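Local coordinates for protein DPSA (Streptomyces coelicolor, PDB 4CY9) that probably oxidises and stores iron as a twelve-subunit, ferritin-like Dps cage, and is also linked to DNA binding, at residues 22-27 with 73-78. Numbering follows the deposited sequence.
Sequences GVLRLR and ERIAAL
I75 lays its terminal methyl over one face of the L24–R25 peptide group, CD1 sitting 3.7 Å from L24 C and about as far from R25 N. The guanidiniums of R25 and R74, the two arginines that take part, both turn away from the interface. R74 meets L24 through the aliphatic part of its chain, with CG 4.0 Å from L24 CD1; a bend at chi2 (63°) then carries the charged end off. There NE hydrogen-bonds to the hydroxyl of T137, and NH2 makes salt bridges to D134 and to E149 of a second subunit. R25 extends the opposite way to pair with E92.

Between these polar ends the interface is aliphatic. Its tightest point is L24 CB against I75 CG1 at 3.5 Å, closer than usual for two carbons. Their CA atoms, 6.7 Å apart, are the nearest CA pair across the two segments. Helices 14-44 and 50-77 form the first hairpin of the ferritin-like four-helix bundle, and here their local axes run nearly antiparallel, at 159° and 9.8 Å at closest approach.

L24 reaches across because CG stands anti to its own carbonyl carbon and chi2 (180°) stretches CD1 out away from CA. That methyl meets L78 CD1 at 3.7 Å, the two leucine side chains crossing at about a right angle. From the helix 135-158 side, T137 and L141 also pack on L24, while I75 also touches I21 and L28, which flank 22-27 on helix 14-44. Cutting I75 back to an alanine here removes CG1 and CD1, and would probably cost L24 CB and this face of the L24–R25 peptide their I75 contact, leaving a gap between the helices. Just beyond, V9 and I12 pack on L78, whose carbonyl oxygen takes a hydrogen bond from the hydroxyl of T8.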
loop_
_atom_site.group_PDB
_atom_site.type_symbol
_atom_site.label_atom_id
_atom_site.label_comp_id
_atom_site.label_asym_id
_atom_site.label_seq_id
_atom_site.Cartn_x
_atom_site.Cartn_y
_atom_site.Cartn_z
ATOM N N GLY A 22 19.996 10.119 34.546
ATOM C CA GLY A 22 20.255 8.865 35.319
ATOM C C GLY A 22 19.012 7.983 35.427
ATOM O O GLY A 22 19.157 6.750 35.320
ATOM N N VAL A 23 17.844 8.584 35.663
ATOM C CA VAL A 23 16.579 7.805 35.736
ATOM C C VAL A 23 16.368 7.111 34.359
ATOM O O VAL A 23 16.072 5.903 34.317
ATOM C CB VAL A 23 15.391 8.742 36.026
ATOM C CG1 VAL A 23 14.000 8.081 35.852
ATOM C CG2 VAL A 23 15.612 9.186 37.499
ATOM N N LEU A 24 16.528 7.927 33.317
ATOM C CA LEU A 24 16.181 7.312 31.972
ATOM C C LEU A 24 17.266 6.299 31.546
ATOM O O LEU A 24 16.882 5.290 30.848
ATOM C CB LEU A 24 16.174 8.407 30.917
ATOM C CG LEU A 24 14.988 9.426 31.106
ATOM C CD1 LEU A 24 15.115 10.464 29.978
ATOM C CD2 LEU A 24 13.610 8.728 30.900
ATOM N N ARG A 25 18.531 6.465 31.936
ATOM C CA ARG A 25 19.572 5.490 31.568
ATOM C C ARG A 25 19.208 4.106 32.101
ATOM O O ARG A 25 19.369 3.068 31.406
ATOM C CB ARG A 25 20.903 6.006 32.253
ATOM C CG ARG A 25 22.111 5.155 31.877
ATOM C CD ARG A 25 23.314 5.760 32.668
ATOM N NE ARG A 25 24.491 4.909 32.475
ATOM C CZ ARG A 25 25.476 5.253 31.670
ATOM N NH1 ARG A 25 25.439 6.411 30.965
ATOM N NH2 ARG A 25 26.528 4.390 31.523
ATOM N N LEU A 26 18.693 4.045 33.375
ATOM C CA LEU A 26 18.293 2.704 33.899
ATOM C C LEU A 26 16.995 2.226 33.229
ATOM O O LEU A 26 16.890 0.992 33.005
ATOM C CB LEU A 26 18.086 2.849 35.456
ATOM C CG LEU A 26 17.788 1.471 36.111
ATOM C CD1 LEU A 26 19.011 0.545 35.938
ATOM C CD2 LEU A 26 17.522 1.842 37.628
ATOM N N ARG A 27 16.061 3.136 32.914
ATOM C CA ARG A 27 14.873 2.655 32.261
ATOM C C ARG A 27 15.294 2.112 30.852
ATOM O O ARG A 27 14.658 1.134 30.398
ATOM C CB ARG A 27 13.891 3.776 31.999
ATOM C CG ARG A 27 13.214 4.258 33.331
ATOM C CD ARG A 27 12.487 3.158 34.076
ATOM N NE ARG A 27 13.372 2.503 35.054
ATOM C CZ ARG A 27 13.352 1.191 35.345
ATOM N NH1 ARG A 27 12.589 0.272 34.651
ATOM N NH2 ARG A 27 14.019 0.752 36.452
ATOM N N GLU A 73 16.737 8.579 22.699
ATOM C CA GLU A 73 16.870 9.878 22.030
ATOM C C GLU A 73 16.454 11.011 23.013
ATOM O O GLU A 73 16.925 12.121 22.860
ATOM C CB GLU A 73 15.989 9.924 20.768
ATOM C CG GLU A 73 16.771 8.954 19.795
ATOM C CD GLU A 73 16.242 9.068 18.318
ATOM O OE1 GLU A 73 15.070 9.512 18.196
ATOM O OE2 GLU A 73 16.883 8.480 17.465
ATOM N N ARG A 74 15.631 10.654 24.013
ATOM C CA ARG A 74 15.270 11.732 24.992
ATOM C C ARG A 74 16.476 11.961 25.916
ATOM O O ARG A 74 16.814 13.128 26.255
ATOM C CB ARG A 74 14.065 11.243 25.850
ATOM C CG ARG A 74 13.624 12.382 26.826
ATOM C CD ARG A 74 13.136 13.594 25.937
ATOM N NE ARG A 74 12.610 14.671 26.854
ATOM C CZ ARG A 74 12.285 15.884 26.362
ATOM N NH1 ARG A 74 12.452 16.129 25.043
ATOM N NH2 ARG A 74 11.875 16.831 27.230
ATOM N N ILE A 75 17.178 10.898 26.261
ATOM C CA ILE A 75 18.482 11.083 26.994
ATOM C C ILE A 75 19.411 11.985 26.207
ATOM O O ILE A 75 20.033 12.926 26.744
ATOM C CB ILE A 75 19.169 9.726 27.186
ATOM C CG1 ILE A 75 18.420 8.925 28.340
ATOM C CG2 ILE A 75 20.635 9.964 27.658
ATOM C CD1 ILE A 75 18.806 7.398 28.406
ATOM N N ALA A 76 19.522 11.718 24.885
ATOM C CA ALA A 76 20.463 12.519 24.096
ATOM C C ALA A 76 20.001 13.982 23.995
ATOM O O ALA A 76 20.831 14.926 24.176
ATOM C CB ALA A 76 20.530 11.874 22.649
ATOM N N ALA A 77 18.675 14.232 23.859
ATOM C CA ALA A 77 18.155 15.617 23.788
ATOM C C ALA A 77 18.411 16.325 25.147
ATOM O O ALA A 77 18.681 17.513 25.162
ATOM C CB ALA A 77 16.663 15.576 23.477
ATOM N N LEU A 78 18.339 15.528 26.225
ATOM C CA LEU A 78 18.615 16.143 27.585
ATOM C C LEU A 78 20.096 16.349 27.791
ATOM O O LEU A 78 20.447 17.008 28.853
ATOM C CB LEU A 78 18.089 15.182 28.730
ATOM C CG LEU A 78 16.565 15.222 28.752
ATOM C CD1 LEU A 78 16.029 14.014 29.553
ATOM C CD2 LEU A 78 15.996 16.526 29.406
#